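PDB 1N9W: aspartate--tRNA(Asp/Asn) ligase from Thermus thermophilus, which attaches L-aspartate to both tRNA(Asp) and tRNA(Asn) in two steps, first activating the amino acid with ATP and then transferring it to the acceptor end. Local coordinates for residues Pro91-Ile96 and Tyr111-Leu116; Leu270-Ala275 and Thr315-Ser320; Thr333-Asp338 and Gly349-His354. All blocks are in the same frame, centred on the assembly; numbering follows the deposited sequence.

Contact 1 (Pro91-Ile96 and Tyr111-Leu116); sequences PTPVEI and YRYVTL
Pro93 lays its ring over Tyr111, where the loop after strand 81-84 meets the short helix 112-115. The aromatic contact is a CH-pi interaction: Pro93 CB stands 3.5 Å from the centroid of the Tyr111 ring, 17° off its normal, and Pro93 CG rests over the same side of the ring near CD2. Val94 CG2 approaches the Tyr111 ring obliquely and more loosely.

The aliphatic contacts gather on Val114. Ile96 CD1 lies 3.4 Å from Val114 CG2, tighter than usual for two methyls. With Val114 CG2 anti to the backbone N (the CG1 torsion is 63°), this branch faces both Ile96 and Thr92, whose CG2 touches it at 4.2 Å.

Hydrogen bonds stay within the segments. Thr92 OG1 donates to Val94 O at 2.9 Å, from above the carbonyl plane, and ties the turn through Pro93; Thr115 OG1 bonds weakly to Tyr111 O. A valine in place of Thr92 would lose that hydroxyl and would probably leave Val94 O without this donor, setting the turn that presents Pro93 freer to move.

Tyr382 of the second subunit packs on Thr92 and Pro93, placing the contact at the dimer interface. With no hydrogen bond between the segments, loop and helix are joined by apolar surface, whose fit depends on shape rather than on polar pairing.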
loop_
_atom_site.group_PDB
_atom_site.type_symbol
_atom_site.label_atom_id
_atom_site.label_comp_id
_atom_site.label_asym_id
_atom_site.label_seq_id
_atom_site.Cartn_x
_atom_site.Cartn_y
_atom_site.Cartn_z
ATOM N N PRO B 91 19.646 2.965 30.664
ATOM C CA PRO B 91 18.391 2.375 31.128
ATOM C C PRO B 91 17.261 3.059 30.367
ATOM O O PRO B 91 17.342 4.251 30.071
ATOM C CB PRO B 91 18.383 2.718 32.615
ATOM C CG PRO B 91 19.849 2.724 32.961
ATOM C CD PRO B 91 20.429 3.490 31.799
ATOM N N THR B 92 16.217 2.311 30.031
ATOM C CA THR B 92 15.097 2.890 29.301
ATOM C C THR B 92 14.429 3.960 30.157
ATOM O O THR B 92 14.228 3.772 31.357
ATOM C CB THR B 92 14.062 1.819 28.922
ATOM O OG1 THR B 92 13.668 1.096 30.091
ATOM C CG2 THR B 92 14.649 0.857 27.902
ATOM N N PRO B 93 14.086 5.103 29.547
ATOM C CA PRO B 93 13.437 6.216 30.247
ATOM C C PRO B 93 12.240 5.738 31.057
ATOM O O PRO B 93 11.976 6.235 32.151
ATOM C CB PRO B 93 13.034 7.143 29.107
ATOM C CG PRO B 93 14.136 6.931 28.115
ATOM C CD PRO B 93 14.277 5.428 28.121
ATOM N N VAL B 94 11.520 4.768 30.508
ATOM C CA VAL B 94 10.356 4.199 31.174
ATOM C C VAL B 94 10.451 2.678 31.070
ATOM O O VAL B 94 10.972 2.153 30.085
ATOM C CB VAL B 94 9.040 4.691 30.511
ATOM C CG1 VAL B 94 7.845 3.947 31.090
ATOM C CG2 VAL B 94 8.877 6.192 30.733
ATOM N N GLU B 95 9.973 1.970 32.090
ATOM C CA GLU B 95 10.012 0.510 32.066
ATOM C C GLU B 95 9.079 0.000 30.973
ATOM O O GLU B 95 7.866 -0.072 31.165
ATOM C CB GLU B 95 9.580 -0.080 33.413
ATOM C CG GLU B 95 10.602 0.040 34.534
ATOM C CD GLU B 95 10.174 -0.729 35.784
ATOM O OE1 GLU B 95 9.099 -0.418 36.343
ATOM O OE2 GLU B 95 10.915 -1.643 36.206
ATOM N N ILE B 96 9.654 -0.346 29.824
ATOM C CA ILE B 96 8.872 -0.858 28.706
ATOM C C ILE B 96 7.943 -2.003 29.128
ATOM O O ILE B 96 6.766 -2.014 28.766
ATOM C CB ILE B 96 9.802 -1.310 27.556
ATOM C CG1 ILE B 96 10.462 -0.076 26.935
ATOM C CG2 ILE B 96 9.026 -2.088 26.501
ATOM C CD1 ILE B 96 11.404 -0.380 25.805
ATOM N N TYR B 111 8.409 8.773 24.598
ATOM C CA TYR B 111 9.670 8.208 24.117
ATOM C C TYR B 111 9.409 7.116 23.092
ATOM O O TYR B 111 9.994 6.032 23.159
ATOM C CB TYR B 111 10.470 7.614 25.275
ATOM C CG TYR B 111 10.776 8.589 26.382
ATOM C CD1 TYR B 111 9.803 8.944 27.319
ATOM C CD2 TYR B 111 12.043 9.166 26.491
ATOM C CE1 TYR B 111 10.087 9.847 28.335
ATOM C CE2 TYR B 111 12.335 10.070 27.501
ATOM C CZ TYR B 111 11.353 10.405 28.419
ATOM O OH TYR B 111 11.645 11.302 29.416
ATOM N N ARG B 112 8.521 7.418 22.152
ATOM C CA ARG B 112 8.133 6.501 21.087
ATOM C C ARG B 112 9.240 5.593 20.556
ATOM O O ARG B 112 9.083 4.375 20.526
ATOM C CB ARG B 112 7.550 7.287 19.905
ATOM C CG ARG B 112 6.098 7.716 20.040
ATOM C CD ARG B 112 5.153 6.532 19.926
ATOM N NE ARG B 112 3.849 6.932 19.404
ATOM C CZ ARG B 112 2.822 6.105 19.234
ATOM N NH1 ARG B 112 2.942 4.823 19.550
ATOM N NH2 ARG B 112 1.673 6.558 18.739
ATOM N N TYR B 113 10.347 6.196 20.124
ATOM C CA TYR B 113 11.461 5.442 19.553
ATOM C C TYR B 113 11.812 4.158 20.303
ATOM O O TYR B 113 12.448 3.268 19.744
ATOM C CB TYR B 113 12.702 6.345 19.402
ATOM C CG TYR B 113 13.288 6.872 20.698
ATOM C CD1 TYR B 113 14.251 6.145 21.395
ATOM C CD2 TYR B 113 12.827 8.064 21.263
ATOM C CE1 TYR B 113 14.735 6.580 22.627
ATOM C CE2 TYR B 113 13.305 8.511 22.498
ATOM C CZ TYR B 113 14.254 7.761 23.176
ATOM O OH TYR B 113 14.684 8.164 24.421
ATOM N N VAL B 114 11.382 4.050 21.558
ATOM C CA VAL B 114 11.674 2.861 22.339
ATOM C C VAL B 114 10.426 2.213 22.968
ATOM O O VAL B 114 10.319 0.980 23.013
ATOM C CB VAL B 114 12.771 3.172 23.405
ATOM C CG1 VAL B 114 12.262 4.213 24.404
ATOM C CG2 VAL B 114 13.195 1.893 24.103
ATOM N N THR B 115 9.475 3.022 23.427
ATOM C CA THR B 115 8.249 2.493 24.036
ATOM C C THR B 115 7.351 1.802 23.017
ATOM O O THR B 115 6.502 0.988 23.376
ATOM C CB THR B 115 7.411 3.613 24.707
ATOM O OG1 THR B 115 7.134 4.655 23.752
ATOM C CG2 THR B 115 8.159 4.194 25.881
ATOM N N LEU B 116 7.540 2.114 21.740
ATOM C CA LEU B 116 6.716 1.494 20.708
ATOM C C LEU B 116 7.054 0.015 20.545
ATOM O O LEU B 116 6.303 -0.737 19.918
ATOM C CB LEU B 116 6.895 2.237 19.392
ATOM C CG LEU B 116 5.817 2.063 18.328
ATOM C CD1 LEU B 116 4.418 1.894 18.950
ATOM C CD2 LEU B 116 5.868 3.290 17.439
#

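Contact 2 (Leu270-Ala275 and Thr315-Ser320); sequences LTHAEA and TRYPRS
Thr271 and Thr315 form a parallel beta bridge at the border of the class II synthetase catalytic sheet, where strand 269-271, outermost within this chain, runs beside strand 311-315 and turns into helix 272-283. Two backbone bonds hold this bridge: Thr315 N donates to Leu270 O at 2.9 Å, and His272 N to Thr315 O at 2.7 Å. Thr271 CA adds a CA-H...O contact to Thr315 O.

The tight part lies beyond the bridge, around the buried His272 ring. Its CG is anti to the backbone N (chi1 169°), which carries the imidazole across to Tyr317 and Pro318. Pro318 CD sits over one face of the imidazole, 3.7 Å from its centroid, in a CH-pi contact. The Tyr317 ring meets it at an oblique 40° between planes, with His272 CD2 over the tyrosine face and 3.8 Å from Tyr317 CE2. Asp290 touches both His272 and Tyr317, and Arg322 makes a cation-pi contact with Tyr317.

The threonine side chains meet more loosely and are partly exposed. The two hydroxyls lie too far apart to bond, and Thr271 OG1 turns instead to a weak bond with Glu274 OE1, across the start of the helix. Arg316 bends at chi2 (-64°) and leads its guanidinium away to a salt bridge with Glu329. What it leaves against the strand end is its aliphatic root: Arg316 CB touches Thr271 CG2 at 3.8 Å.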
loop_
_atom_site.group_PDB
_atom_site.type_symbol
_atom_site.label_atom_id
_atom_site.label_comp_id
_atom_site.label_asym_id
_atom_site.label_seq_id
_atom_site.Cartn_x
_atom_site.Cartn_y
_atom_site.Cartn_z
ATOM N N LEU B 270 -30.046 5.219 8.039
ATOM C CA LEU B 270 -30.823 6.245 8.716
ATOM C C LEU B 270 -30.596 7.616 8.102
ATOM O O LEU B 270 -29.479 8.137 8.107
ATOM C CB LEU B 270 -30.460 6.278 10.201
ATOM C CG LEU B 270 -31.454 6.976 11.134
ATOM C CD1 LEU B 270 -32.785 6.247 11.083
ATOM C CD2 LEU B 270 -30.912 6.980 12.553
ATOM N N THR B 271 -31.667 8.201 7.581
ATOM C CA THR B 271 -31.596 9.511 6.951
ATOM C C THR B 271 -31.120 10.589 7.916
ATOM O O THR B 271 -31.471 10.584 9.095
ATOM C CB THR B 271 -32.968 9.927 6.407
ATOM O OG1 THR B 271 -33.465 8.904 5.539
ATOM C CG2 THR B 271 -32.854 11.231 5.633
ATOM N N HIS B 272 -30.321 11.517 7.401
ATOM C CA HIS B 272 -29.802 12.616 8.203
ATOM C C HIS B 272 -30.957 13.418 8.789
ATOM O O HIS B 272 -30.784 14.167 9.749
ATOM C CB HIS B 272 -28.906 13.510 7.339
ATOM C CG HIS B 272 -28.538 14.812 7.980
ATOM N ND1 HIS B 272 -29.354 15.923 7.930
ATOM C CD2 HIS B 272 -27.440 15.184 8.678
ATOM C CE1 HIS B 272 -28.772 16.923 8.567
ATOM N NE2 HIS B 272 -27.609 16.501 9.031
ATOM N N ALA B 273 -32.141 13.255 8.206
ATOM C CA ALA B 273 -33.327 13.956 8.684
ATOM C C ALA B 273 -33.974 13.153 9.813
ATOM O O ALA B 273 -34.399 13.711 10.820
ATOM C CB ALA B 273 -34.317 14.156 7.540
ATOM N N GLU B 274 -34.037 11.838 9.637
ATOM C CA GLU B 274 -34.626 10.961 10.636
ATOM C C GLU B 274 -33.734 10.883 11.864
ATOM O O GLU B 274 -34.216 10.723 12.985
ATOM C CB GLU B 274 -34.811 9.563 10.056
ATOM C CG GLU B 274 -35.544 9.555 8.735
ATOM C CD GLU B 274 -35.442 8.224 8.021
ATOM O OE1 GLU B 274 -36.007 8.102 6.913
ATOM O OE2 GLU B 274 -34.795 7.301 8.566
ATOM N N ALA B 275 -32.428 10.992 11.649
ATOM C CA ALA B 275 -31.468 10.930 12.743
ATOM C C ALA B 275 -31.385 12.268 13.465
ATOM O O ALA B 275 -31.136 12.321 14.668
ATOM C CB ALA B 275 -30.097 10.543 12.206
ATOM N N THR B 315 -27.591 8.378 5.929
ATOM C CA THR B 315 -27.820 8.711 4.528
ATOM C C THR B 315 -28.552 10.022 4.268
ATOM O O THR B 315 -29.103 10.634 5.179
ATOM C CB THR B 315 -28.618 7.604 3.838
ATOM O OG1 THR B 315 -29.875 7.457 4.504
ATOM C CG2 THR B 315 -27.863 6.281 3.895
ATOM N N ARG B 316 -28.556 10.424 2.998
ATOM C CA ARG B 316 -29.213 11.645 2.526
ATOM C C ARG B 316 -28.899 12.902 3.328
ATOM O O ARG B 316 -29.673 13.305 4.193
ATOM C CB ARG B 316 -30.732 11.442 2.482
ATOM C CG ARG B 316 -31.212 10.412 1.467
ATOM C CD ARG B 316 -30.893 10.823 0.036
ATOM N NE ARG B 316 -31.369 9.841 -0.934
ATOM C CZ ARG B 316 -32.651 9.542 -1.128
ATOM N NH1 ARG B 316 -33.593 10.151 -0.419
ATOM N NH2 ARG B 316 -32.991 8.627 -2.027
ATOM N N TYR B 317 -27.766 13.528 3.027
ATOM C CA TYR B 317 -27.365 14.757 3.704
ATOM C C TYR B 317 -27.830 15.965 2.892
ATOM O O TYR B 317 -27.987 15.875 1.674
ATOM C CB TYR B 317 -25.845 14.816 3.861
ATOM C CG TYR B 317 -25.291 14.048 5.041
ATOM C CD1 TYR B 317 -25.380 12.658 5.106
ATOM C CD2 TYR B 317 -24.668 14.718 6.094
ATOM C CE1 TYR B 317 -24.862 11.954 6.192
ATOM C CE2 TYR B 317 -24.149 14.025 7.183
ATOM C CZ TYR B 317 -24.250 12.645 7.227
ATOM O OH TYR B 317 -23.745 11.956 8.303
ATOM N N PRO B 318 -28.069 17.108 3.560
ATOM C CA PRO B 318 -28.514 18.336 2.887
ATOM C C PRO B 318 -27.458 18.830 1.896
ATOM O O PRO B 318 -26.271 18.856 2.214
ATOM C CB PRO B 318 -28.704 19.313 4.045
ATOM C CG PRO B 318 -29.110 18.419 5.169
ATOM C CD PRO B 318 -28.146 17.265 5.025
ATOM N N ARG B 319 -27.885 19.226 0.704
ATOM C CA ARG B 319 -26.944 19.707 -0.293
ATOM C C ARG B 319 -25.995 20.761 0.262
ATOM O O ARG B 319 -24.837 20.847 -0.151
ATOM C CB ARG B 319 -27.677 20.291 -1.497
ATOM C CG ARG B 319 -28.353 19.272 -2.387
ATOM C CD ARG B 319 -28.724 19.926 -3.702
ATOM N NE ARG B 319 -27.555 20.551 -4.320
ATOM C CZ ARG B 319 -27.601 21.342 -5.390
ATOM N NH1 ARG B 319 -28.763 21.612 -5.969
ATOM N NH2 ARG B 319 -26.485 21.861 -5.882
ATOM N N SER B 320 -26.482 21.563 1.202
ATOM C CA SER B 320 -25.669 22.624 1.800
ATOM C C SER B 320 -24.508 22.096 2.643
ATOM O O SER B 320 -23.548 22.820 2.905
ATOM C CB SER B 320 -26.550 23.535 2.663
ATOM O OG SER B 320 -27.188 22.805 3.695
#

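Contact 3 (Thr333-Asp338 and Gly349-His354); sequences TTRSFD and GGQRIH
The beta hairpin of strands 336-341 and 344-351, in the mixed, largely antiparallel sheet of the class II catalytic domain, holds this buried contact; the N-to-C directions of the short strand segments lie 161° apart, nearly antiparallel. Phe337 and Gly349 form a hydrogen-bonded pair, Phe337 N donating to Gly349 O at 2.8 Å and Gly349 N returning to Phe337 O at 3.0 Å. Ser336 and Gly350 are the adjacent non-hydrogen-bonded pair, drawn to 3.9 Å between Ser336 CA and Gly350 CA. A CB on Gly350 would collide with Ser336 CA and Arg335 O, so glycine permits this close approach. The Phe337 ring folds back over the partner strand, with Gly349 O above one face and Gly350 CA 3.9 Å from Phe337 CE2.

Arg352, next after Gln351 and predicted to bind L-aspartate, forms a salt bridge with Glu220. Asp338 is paired with Arg322 and also bonds Ser348, another predicted aspartate ligand.

Just before strand 336-341, Arg335 centres an inverse gamma turn, and its carbonyl accepts Gln351 N. Its extended chain runs alongside Gln351; Arg335 NH1 donates to Gln351 OE1 at 2.8 Å and 162°, in the guanidinium plane but from above the amide carbonyl plane.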
loop_
_atom_site.group_PDB
_atom_site.type_symbol
_atom_site.label_atom_id
_atom_site.label_comp_id
_atom_site.label_asym_id
_atom_site.label_seq_id
_atom_site.Cartn_x
_atom_site.Cartn_y
_atom_site.Cartn_z
ATOM N N THR B 333 -31.803 16.821 -0.498
ATOM C CA THR B 333 -30.714 15.946 -0.071
ATOM C C THR B 333 -29.693 15.650 -1.168
ATOM O O THR B 333 -29.646 16.325 -2.199
ATOM C CB THR B 333 -31.256 14.596 0.464
ATOM O OG1 THR B 333 -31.902 13.877 -0.593
ATOM C CG2 THR B 333 -32.251 14.828 1.591
ATOM N N THR B 334 -28.869 14.637 -0.917
ATOM C CA THR B 334 -27.833 14.200 -1.847
ATOM C C THR B 334 -27.619 12.702 -1.677
ATOM O O THR B 334 -28.027 12.121 -0.672
ATOM C CB THR B 334 -26.489 14.914 -1.580
ATOM O OG1 THR B 334 -26.178 14.844 -0.185
ATOM C CG2 THR B 334 -26.557 16.365 -2.009
ATOM N N ARG B 335 -26.982 12.080 -2.664
ATOM C CA ARG B 335 -26.707 10.651 -2.611
ATOM C C ARG B 335 -25.395 10.396 -1.877
ATOM O O ARG B 335 -24.518 9.685 -2.368
ATOM C CB ARG B 335 -26.629 10.076 -4.021
ATOM C CG ARG B 335 -27.940 10.121 -4.767
ATOM C CD ARG B 335 -27.799 9.484 -6.132
ATOM N NE ARG B 335 -29.067 9.469 -6.849
ATOM C CZ ARG B 335 -29.232 8.951 -8.058
ATOM N NH1 ARG B 335 -28.204 8.401 -8.691
ATOM N NH2 ARG B 335 -30.426 8.981 -8.635
ATOM N N SER B 336 -25.273 10.994 -0.697
ATOM C CA SER B 336 -24.085 10.854 0.127
ATOM C C SER B 336 -24.409 10.055 1.385
ATOM O O SER B 336 -25.580 9.854 1.717
ATOM C CB SER B 336 -23.556 12.236 0.514
ATOM O OG SER B 336 -24.544 12.972 1.213
ATOM N N PHE B 337 -23.367 9.599 2.077
ATOM C CA PHE B 337 -23.530 8.824 3.303
ATOM C C PHE B 337 -22.265 8.856 4.165
ATOM O O PHE B 337 -21.164 9.082 3.666
ATOM C CB PHE B 337 -23.898 7.366 2.968
ATOM C CG PHE B 337 -22.818 6.608 2.232
ATOM C CD1 PHE B 337 -21.711 6.102 2.910
ATOM C CD2 PHE B 337 -22.894 6.427 0.854
ATOM C CE1 PHE B 337 -20.697 5.426 2.229
ATOM C CE2 PHE B 337 -21.884 5.753 0.163
ATOM C CZ PHE B 337 -20.785 5.255 0.854
ATOM N N ASP B 338 -22.446 8.636 5.463
ATOM C CA ASP B 338 -21.355 8.612 6.425
ATOM C C ASP B 338 -21.515 7.346 7.230
ATOM O O ASP B 338 -22.634 6.975 7.576
ATOM C CB ASP B 338 -21.439 9.816 7.362
ATOM C CG ASP B 338 -20.649 10.997 6.862
ATOM O OD1 ASP B 338 -20.354 11.047 5.652
ATOM O OD2 ASP B 338 -20.324 11.884 7.684
ATOM N N GLY B 349 -18.635 9.410 2.101
ATOM C CA GLY B 349 -18.626 9.344 0.655
ATOM C C GLY B 349 -20.008 9.399 0.044
ATOM O O GLY B 349 -20.981 9.763 0.707
ATOM N N GLY B 350 -20.095 9.039 -1.230
ATOM C CA GLY B 350 -21.370 9.046 -1.921
ATOM C C GLY B 350 -21.176 9.171 -3.419
ATOM O O GLY B 350 -20.047 9.263 -3.902
ATOM N N GLN B 351 -22.277 9.166 -4.160
ATOM C CA GLN B 351 -22.201 9.296 -5.606
ATOM C C GLN B 351 -21.863 10.742 -5.967
ATOM O O GLN B 351 -22.300 11.665 -5.281
ATOM C CB GLN B 351 -23.527 8.874 -6.238
ATOM C CG GLN B 351 -23.644 9.211 -7.711
ATOM C CD GLN B 351 -24.678 8.363 -8.422
ATOM O OE1 GLN B 351 -25.634 7.881 -7.808
ATOM N NE2 GLN B 351 -24.499 8.183 -9.726
ATOM N N ARG B 352 -21.071 10.933 -7.020
ATOM C CA ARG B 352 -20.687 12.270 -7.469
ATOM C C ARG B 352 -21.499 12.601 -8.717
ATOM O O ARG B 352 -22.247 11.764 -9.215
ATOM C CB ARG B 352 -19.198 12.340 -7.853
ATOM C CG ARG B 352 -18.275 11.302 -7.221
ATOM C CD ARG B 352 -18.068 11.545 -5.743
ATOM N NE ARG B 352 -17.126 10.606 -5.146
ATOM C CZ ARG B 352 -16.793 10.617 -3.860
ATOM N NH1 ARG B 352 -17.329 11.516 -3.045
ATOM N NH2 ARG B 352 -15.931 9.729 -3.383
ATOM N N ILE B 353 -21.333 13.821 -9.222
ATOM C CA ILE B 353 -22.024 14.273 -10.430
ATOM C C ILE B 353 -21.107 14.004 -11.627
ATOM O O ILE B 353 -19.935 14.378 -11.610
ATOM C CB ILE B 353 -22.329 15.792 -10.364
ATOM C CG1 ILE B 353 -23.258 16.082 -9.181
ATOM C CG2 ILE B 353 -22.961 16.264 -11.672
ATOM C CD1 ILE B 353 -23.434 17.558 -8.888
ATOM N N HIS B 354 -21.638 13.369 -12.669
ATOM C CA HIS B 354 -20.834 13.045 -13.850
ATOM C C HIS B 354 -21.108 13.899 -15.078
ATOM O O HIS B 354 -20.267 13.986 -15.972
ATOM C CB HIS B 354 -21.018 11.578 -14.224
ATOM C CG HIS B 354 -22.449 11.175 -14.392
ATOM N ND1 HIS B 354 -23.318 11.066 -13.329
ATOM C CD2 HIS B 354 -23.155 10.834 -15.495
ATOM C CE1 HIS B 354 -24.500 10.670 -13.770
ATOM N NE2 HIS B 354 -24.428 10.522 -15.077
#

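In the fold
Along the chain the contacts follow in series, contact 1 closing before contact 2 opens and contact 2 before contact 3. Contact 1 joins the loop after strand 81-84 to helix 112-115 at the dimer interface, its centre about 47 Å from that of contact 2 and about 46 Å from that of contact 3, on the opposite side of the chain's centre. Contacts 2 and 3, with centres about 11 Å apart, share the large mixed sheet, in which strand 311-315 pairs with both 269-271 and 336-341. They touch directly, Tyr317 O lying 2.8 Å from Thr334 OG1, a probable hydrogen bond. Contact 1 thus probably lies near the junction of the tRNA-binding and catalytic parts, the other two in the catalytic sheet near the predicted aspartate and ATP sites.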